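Local coordinates for protein beta-galactosidase (Bacillus circulans subsp. alkalophilus, PDB 3TTY) that hydrolyses the terminal galactose from beta-galactosides, with an active site held in a TIM-barrel domain, at residues K123-L128 and F233-D238; E239-R242 and P248-T251. All coordinates share one frame; numbering follows the deposited sequence.

Contact 1 of 2, residues K123-L128 and F233-D238; sequences KYAKIL and FKMERD
M235 starts alongside the interface with CG placed trans to its own backbone N (chi1 173°), and a turn at the last torsion (chi3 76°) bends its thioether end across to A125 and K126 of the facing helix. Both segments belong to the outer layer of the TIM barrel: helix 119-135 precedes the fourth strand and helix 215-243 precedes the fifth, so they are neighbours around the barrel. Over these short segments they run roughly parallel, at 31°, with axes 8.9 Å apart.

This close spacing suits the small side chain of A125, which lies in the interface and takes contacts from two residues of the other helix. The CE methyl of M235 sits 4.0 Å from A125 CB, while M235 SD lies 4.0 Å from K126 CB. Methionine fits here because its unbranched, flexible thioether can bend to follow a helix surface. K126, an exposed residue, gives only the root of its side chain to this packing; its extended chain runs on past the interface, alongside E239.

E236 takes a different first torsion (chi1 -73°), with CG beside the backbone N, and its carboxylate meets the residues just after strand 75-79. There T80 hydrogen-bonds OE1 and T82 hydrogen-bonds OE2, satisfying a buried acid. The same oxygen, E236 OE2, also lies 3.8 Å from A125 CB.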
loop_
_atom_site.group_PDB
_atom_site.type_symbol
_atom_site.label_atom_id
_atom_site.label_comp_id
_atom_site.label_asym_id
_atom_site.label_seq_id
_atom_site.Cartn_x
_atom_site.Cartn_y
_atom_site.Cartn_z
ATOM N N LYS A 123 -25.543 -16.371 -23.965
ATOM C CA LYS A 123 -26.315 -17.534 -24.421
ATOM C C LYS A 123 -27.023 -18.262 -23.273
ATOM O O LYS A 123 -28.235 -18.450 -23.303
ATOM C CB LYS A 123 -25.430 -18.516 -25.210
ATOM C CG LYS A 123 -26.131 -19.785 -25.659
ATOM C CD LYS A 123 -25.203 -20.660 -26.489
ATOM C CE LYS A 123 -25.817 -22.031 -26.763
ATOM N NZ LYS A 123 -24.885 -22.929 -27.543
ATOM N N TYR A 124 -26.284 -18.664 -22.248
ATOM C CA TYR A 124 -26.914 -19.466 -21.195
ATOM C C TYR A 124 -27.703 -18.651 -20.170
ATOM O O TYR A 124 -28.669 -19.147 -19.593
ATOM C CB TYR A 124 -25.895 -20.387 -20.529
ATOM C CG TYR A 124 -25.388 -21.431 -21.483
ATOM C CD1 TYR A 124 -26.234 -22.434 -21.948
ATOM C CD2 TYR A 124 -24.072 -21.406 -21.944
ATOM C CE1 TYR A 124 -25.785 -23.398 -22.832
ATOM C CE2 TYR A 124 -23.608 -22.376 -22.836
ATOM C CZ TYR A 124 -24.473 -23.367 -23.280
ATOM O OH TYR A 124 -24.038 -24.331 -24.170
ATOM N N ALA A 125 -27.304 -17.402 -19.953
ATOM C CA ALA A 125 -28.023 -16.558 -19.023
ATOM C C ALA A 125 -29.418 -16.254 -19.574
ATOM O O ALA A 125 -30.397 -16.306 -18.837
ATOM C CB ALA A 125 -27.250 -15.265 -18.728
ATOM N N LYS A 126 -29.504 -15.954 -20.870
ATOM C CA LYS A 126 -30.799 -15.771 -21.529
ATOM C C LYS A 126 -31.673 -17.033 -21.460
ATOM O O LYS A 126 -32.841 -16.979 -21.089
ATOM C CB LYS A 126 -30.613 -15.361 -22.986
ATOM C CG LYS A 126 -31.922 -15.311 -23.769
ATOM C CD LYS A 126 -31.798 -14.519 -25.075
ATOM C CE LYS A 126 -33.153 -14.421 -25.784
ATOM N NZ LYS A 126 -33.087 -13.580 -27.012
ATOM N N ILE A 127 -31.104 -18.173 -21.825
ATOM C CA ILE A 127 -31.841 -19.422 -21.719
ATOM C C ILE A 127 -32.354 -19.676 -20.295
ATOM O O ILE A 127 -33.530 -20.001 -20.107
ATOM C CB ILE A 127 -31.007 -20.612 -22.226
ATOM C CG1 ILE A 127 -30.767 -20.453 -23.732
ATOM C CG2 ILE A 127 -31.720 -21.934 -21.930
ATOM C CD1 ILE A 127 -29.945 -21.570 -24.365
ATOM N N LEU A 128 -31.487 -19.517 -19.296
ATOM C CA LEU A 128 -31.887 -19.789 -17.909
ATOM C C LEU A 128 -33.077 -18.925 -17.471
ATOM O O LEU A 128 -34.054 -19.433 -16.916
ATOM C CB LEU A 128 -30.716 -19.619 -16.937
ATOM C CG LEU A 128 -30.999 -19.863 -15.450
ATOM C CD1 LEU A 128 -31.702 -21.211 -15.210
ATOM C CD2 LEU A 128 -29.708 -19.767 -14.638
ATOM N N PHE A 233 -28.519 -7.072 -18.357
ATOM C CA PHE A 233 -29.783 -6.933 -17.632
ATOM C C PHE A 233 -30.994 -6.941 -18.561
ATOM O O PHE A 233 -31.939 -7.722 -18.368
ATOM C CB PHE A 233 -29.817 -5.660 -16.792
ATOM C CG PHE A 233 -31.186 -5.355 -16.236
ATOM C CD1 PHE A 233 -31.687 -6.081 -15.165
ATOM C CD2 PHE A 233 -31.976 -4.362 -16.798
ATOM C CE1 PHE A 233 -32.948 -5.823 -14.657
ATOM C CE2 PHE A 233 -33.240 -4.084 -16.297
ATOM C CZ PHE A 233 -33.733 -4.811 -15.226
ATOM N N LYS A 234 -30.952 -6.061 -19.561
ATOM C CA LYS A 234 -32.035 -5.904 -20.524
ATOM C C LYS A 234 -32.312 -7.193 -21.270
ATOM O O LYS A 234 -33.466 -7.539 -21.522
ATOM C CB LYS A 234 -31.725 -4.793 -21.532
ATOM C CG LYS A 234 -31.375 -3.451 -20.891
ATOM C CD LYS A 234 -31.536 -2.266 -21.861
ATOM C CE LYS A 234 -30.995 -2.578 -23.250
ATOM N NZ LYS A 234 -31.052 -1.401 -24.158
ATOM N N MET A 235 -31.247 -7.896 -21.627
ATOM C CA MET A 235 -31.385 -9.167 -22.306
ATOM C C MET A 235 -32.228 -10.148 -21.482
ATOM O O MET A 235 -33.084 -10.837 -22.034
ATOM C CB MET A 235 -30.011 -9.762 -22.620
ATOM C CG MET A 235 -30.067 -11.173 -23.183
ATOM S SD MET A 235 -28.466 -12.022 -23.095
ATOM C CE MET A 235 -28.385 -12.447 -21.348
ATOM N N GLU A 236 -31.987 -10.218 -20.173
ATOM C CA GLU A 236 -32.745 -11.145 -19.320
ATOM C C GLU A 236 -34.157 -10.618 -19.074
ATOM O O GLU A 236 -35.141 -11.358 -19.155
ATOM C CB GLU A 236 -32.026 -11.409 -17.985
ATOM C CG GLU A 236 -30.783 -12.294 -18.102
ATOM C CD GLU A 236 -30.270 -12.772 -16.733
ATOM O OE1 GLU A 236 -31.093 -13.149 -15.868
ATOM O OE2 GLU A 236 -29.042 -12.775 -16.522
ATOM N N ARG A 237 -34.243 -9.327 -18.783
ATOM C CA ARG A 237 -35.517 -8.664 -18.584
ATOM C C ARG A 237 -36.452 -9.012 -19.740
ATOM O O ARG A 237 -37.589 -9.399 -19.513
ATOM C CB ARG A 237 -35.311 -7.149 -18.485
ATOM C CG ARG A 237 -36.585 -6.319 -18.467
ATOM C CD ARG A 237 -36.300 -4.876 -18.863
ATOM N NE ARG A 237 -36.085 -4.757 -20.295
ATOM C CZ ARG A 237 -35.628 -3.668 -20.904
ATOM N NH1 ARG A 237 -35.320 -2.588 -20.203
ATOM N NH2 ARG A 237 -35.473 -3.661 -22.220
ATOM N N ASP A 238 -35.963 -8.896 -20.976
ATOM C CA ASP A 238 -36.803 -9.137 -22.154
ATOM C C ASP A 238 -37.287 -10.584 -22.258
ATOM O O ASP A 238 -38.437 -10.840 -22.605
ATOM C CB ASP A 238 -36.091 -8.720 -23.442
ATOM C CG ASP A 238 -35.907 -7.193 -23.555
ATOM O OD1 ASP A 238 -36.565 -6.430 -22.804
ATOM O OD2 ASP A 238 -35.099 -6.757 -24.409
#

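Contact 2 of 2, residues E239-R242 and P248-T251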
loop_
_atom_site.group_PDB
_atom_site.type_symbol
_atom_site.label_atom_id
_atom_site.label_comp_id
_atom_site.label_asym_id
_atom_site.label_seq_id
_atom_site.Cartn_x
_atom_site.Cartn_y
_atom_site.Cartn_z
ATOM N N GLU A 239 -36.413 -11.530 -21.954
ATOM C CA GLU A 239 -36.785 -12.939 -22.001
ATOM C C GLU A 239 -37.821 -13.246 -20.916
ATOM O O GLU A 239 -38.754 -14.004 -21.141
ATOM C CB GLU A 239 -35.536 -13.830 -21.879
ATOM C CG GLU A 239 -35.767 -15.319 -22.099
ATOM C CD GLU A 239 -36.251 -15.673 -23.512
ATOM O OE1 GLU A 239 -36.326 -14.776 -24.383
ATOM O OE2 GLU A 239 -36.554 -16.867 -23.745
ATOM N N LEU A 240 -37.672 -12.619 -19.757
ATOM C CA LEU A 240 -38.635 -12.761 -18.662
ATOM C C LEU A 240 -40.012 -12.226 -19.041
ATOM O O LEU A 240 -41.026 -12.902 -18.863
ATOM C CB LEU A 240 -38.140 -12.032 -17.407
ATOM C CG LEU A 240 -36.897 -12.605 -16.726
ATOM C CD1 LEU A 240 -36.471 -11.742 -15.550
ATOM C CD2 LEU A 240 -37.147 -14.043 -16.280
ATOM N N LYS A 241 -40.041 -11.000 -19.547
ATOM C CA LYS A 241 -41.293 -10.361 -19.928
ATOM C C LYS A 241 -42.010 -11.080 -21.079
ATOM O O LYS A 241 -43.232 -11.034 -21.172
ATOM C CB LYS A 241 -41.062 -8.887 -20.260
ATOM C CG LYS A 241 -40.856 -8.009 -19.026
ATOM C CD LYS A 241 -40.490 -6.586 -19.438
ATOM C CE LYS A 241 -40.500 -5.640 -18.240
ATOM N NZ LYS A 241 -41.756 -5.741 -17.430
ATOM N N ARG A 242 -41.255 -11.753 -21.941
ATOM C CA ARG A 242 -41.843 -12.561 -23.005
ATOM C C ARG A 242 -42.828 -13.607 -22.441
ATOM O O ARG A 242 -43.864 -13.897 -23.048
ATOM C CB ARG A 242 -40.741 -13.272 -23.787
ATOM C CG ARG A 242 -40.981 -13.354 -25.285
ATOM C CD ARG A 242 -39.737 -13.861 -26.020
ATOM N NE ARG A 242 -39.388 -15.229 -25.634
ATOM C CZ ARG A 242 -39.747 -16.315 -26.316
ATOM N NH1 ARG A 242 -40.464 -16.197 -27.430
ATOM N NH2 ARG A 242 -39.382 -17.519 -25.890
ATOM N N PRO A 248 -43.285 -7.579 -12.633
ATOM C CA PRO A 248 -42.252 -6.533 -12.688
ATOM C C PRO A 248 -40.842 -7.102 -12.540
ATOM O O PRO A 248 -40.657 -8.177 -11.965
ATOM C CB PRO A 248 -42.585 -5.633 -11.485
ATOM C CG PRO A 248 -43.960 -6.020 -11.068
ATOM C CD PRO A 248 -44.107 -7.467 -11.421
ATOM N N VAL A 249 -39.856 -6.376 -13.048
ATOM C CA VAL A 249 -38.491 -6.871 -13.094
ATOM C C VAL A 249 -37.555 -5.835 -12.511
ATOM O O VAL A 249 -37.653 -4.644 -12.837
ATOM C CB VAL A 249 -38.039 -7.122 -14.537
ATOM C CG1 VAL A 249 -36.632 -7.722 -14.548
ATOM C CG2 VAL A 249 -39.038 -8.017 -15.268
ATOM N N THR A 250 -36.652 -6.283 -11.646
ATOM C CA THR A 250 -35.636 -5.401 -11.097
ATOM C C THR A 250 -34.295 -6.115 -11.041
ATOM O O THR A 250 -34.190 -7.314 -11.340
ATOM C CB THR A 250 -36.011 -4.913 -9.683
ATOM O OG1 THR A 250 -35.117 -3.880 -9.274
ATOM C CG2 THR A 250 -35.946 -6.059 -8.670
ATOM N N THR A 251 -33.267 -5.365 -10.670
ATOM C CA THR A 251 -32.004 -5.952 -10.251
ATOM C C THR A 251 -31.519 -5.103 -9.081
ATOM O O THR A 251 -31.980 -3.978 -8.916
ATOM C CB THR A 251 -30.965 -6.049 -11.411
ATOM O OG1 THR A 251 -29.802 -6.732 -10.940
ATOM C CG2 THR A 251 -30.576 -4.644 -11.936
#
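The two methyls of V249 are divided between L240 and K241: CG1 faces the leucine and CG2 the lysine, and both helix side chains cross obliquely over the valine. Here beta-branching is useful, since one short residue on the strand can meet two consecutive residues on the helix. V249 CG1 stands trans to its own N (chi1 -177°), which puts it 4.1 Å from L240 CD1. The CB of L240 points toward the strand, and its isobutyl group also touches W145 and V147 and, on helix 119-135, A129 and A133, as befits a leucine in the layer between helices and barrel.

K241 comes in from the flank. Its methylenes run past the valine, with K241 CE 4.1 Å from V249 CG2, and a bend at the last torsion (chi4 -50°) turns NZ to D270, with K241 NZ still 4.2 Å from V249 CG2. There it forms a salt bridge with D270 OD2, the same oxygen that accepts a hydrogen bond from V249 N. Lysine therefore serves twice, as greasy cover for the valine and as a charge partner for the aspartate that holds the start of the strand.

The chain leaves helix 215-243, turns, and enters strand 249-253, against which the end of the helix packs: the alpha-to-beta half of a beta-alpha-beta crossover in a TIM barrel.

How the contacts relate
Contacts 1 and 2 follow one another along helix 215-243, with centres about 9 Å apart. Contact 1 joins this helix to its neighbour 119-135, and contact 2 joins it to the barrel strand that comes next in the chain. F233 links the two: its CD1 lies 3.7 Å from T251 CG2, and its CE1 lies 4.1 Å from V249 CG1. On the outer side K126 CE packs 3.5 Å from E239 OE1. The residues described here form scaffold rather than the galactose pocket, yet N252, directly after T251 on the same strand, lines that pocket, as do N149 and E150 just beyond the adjoining strand 142-146.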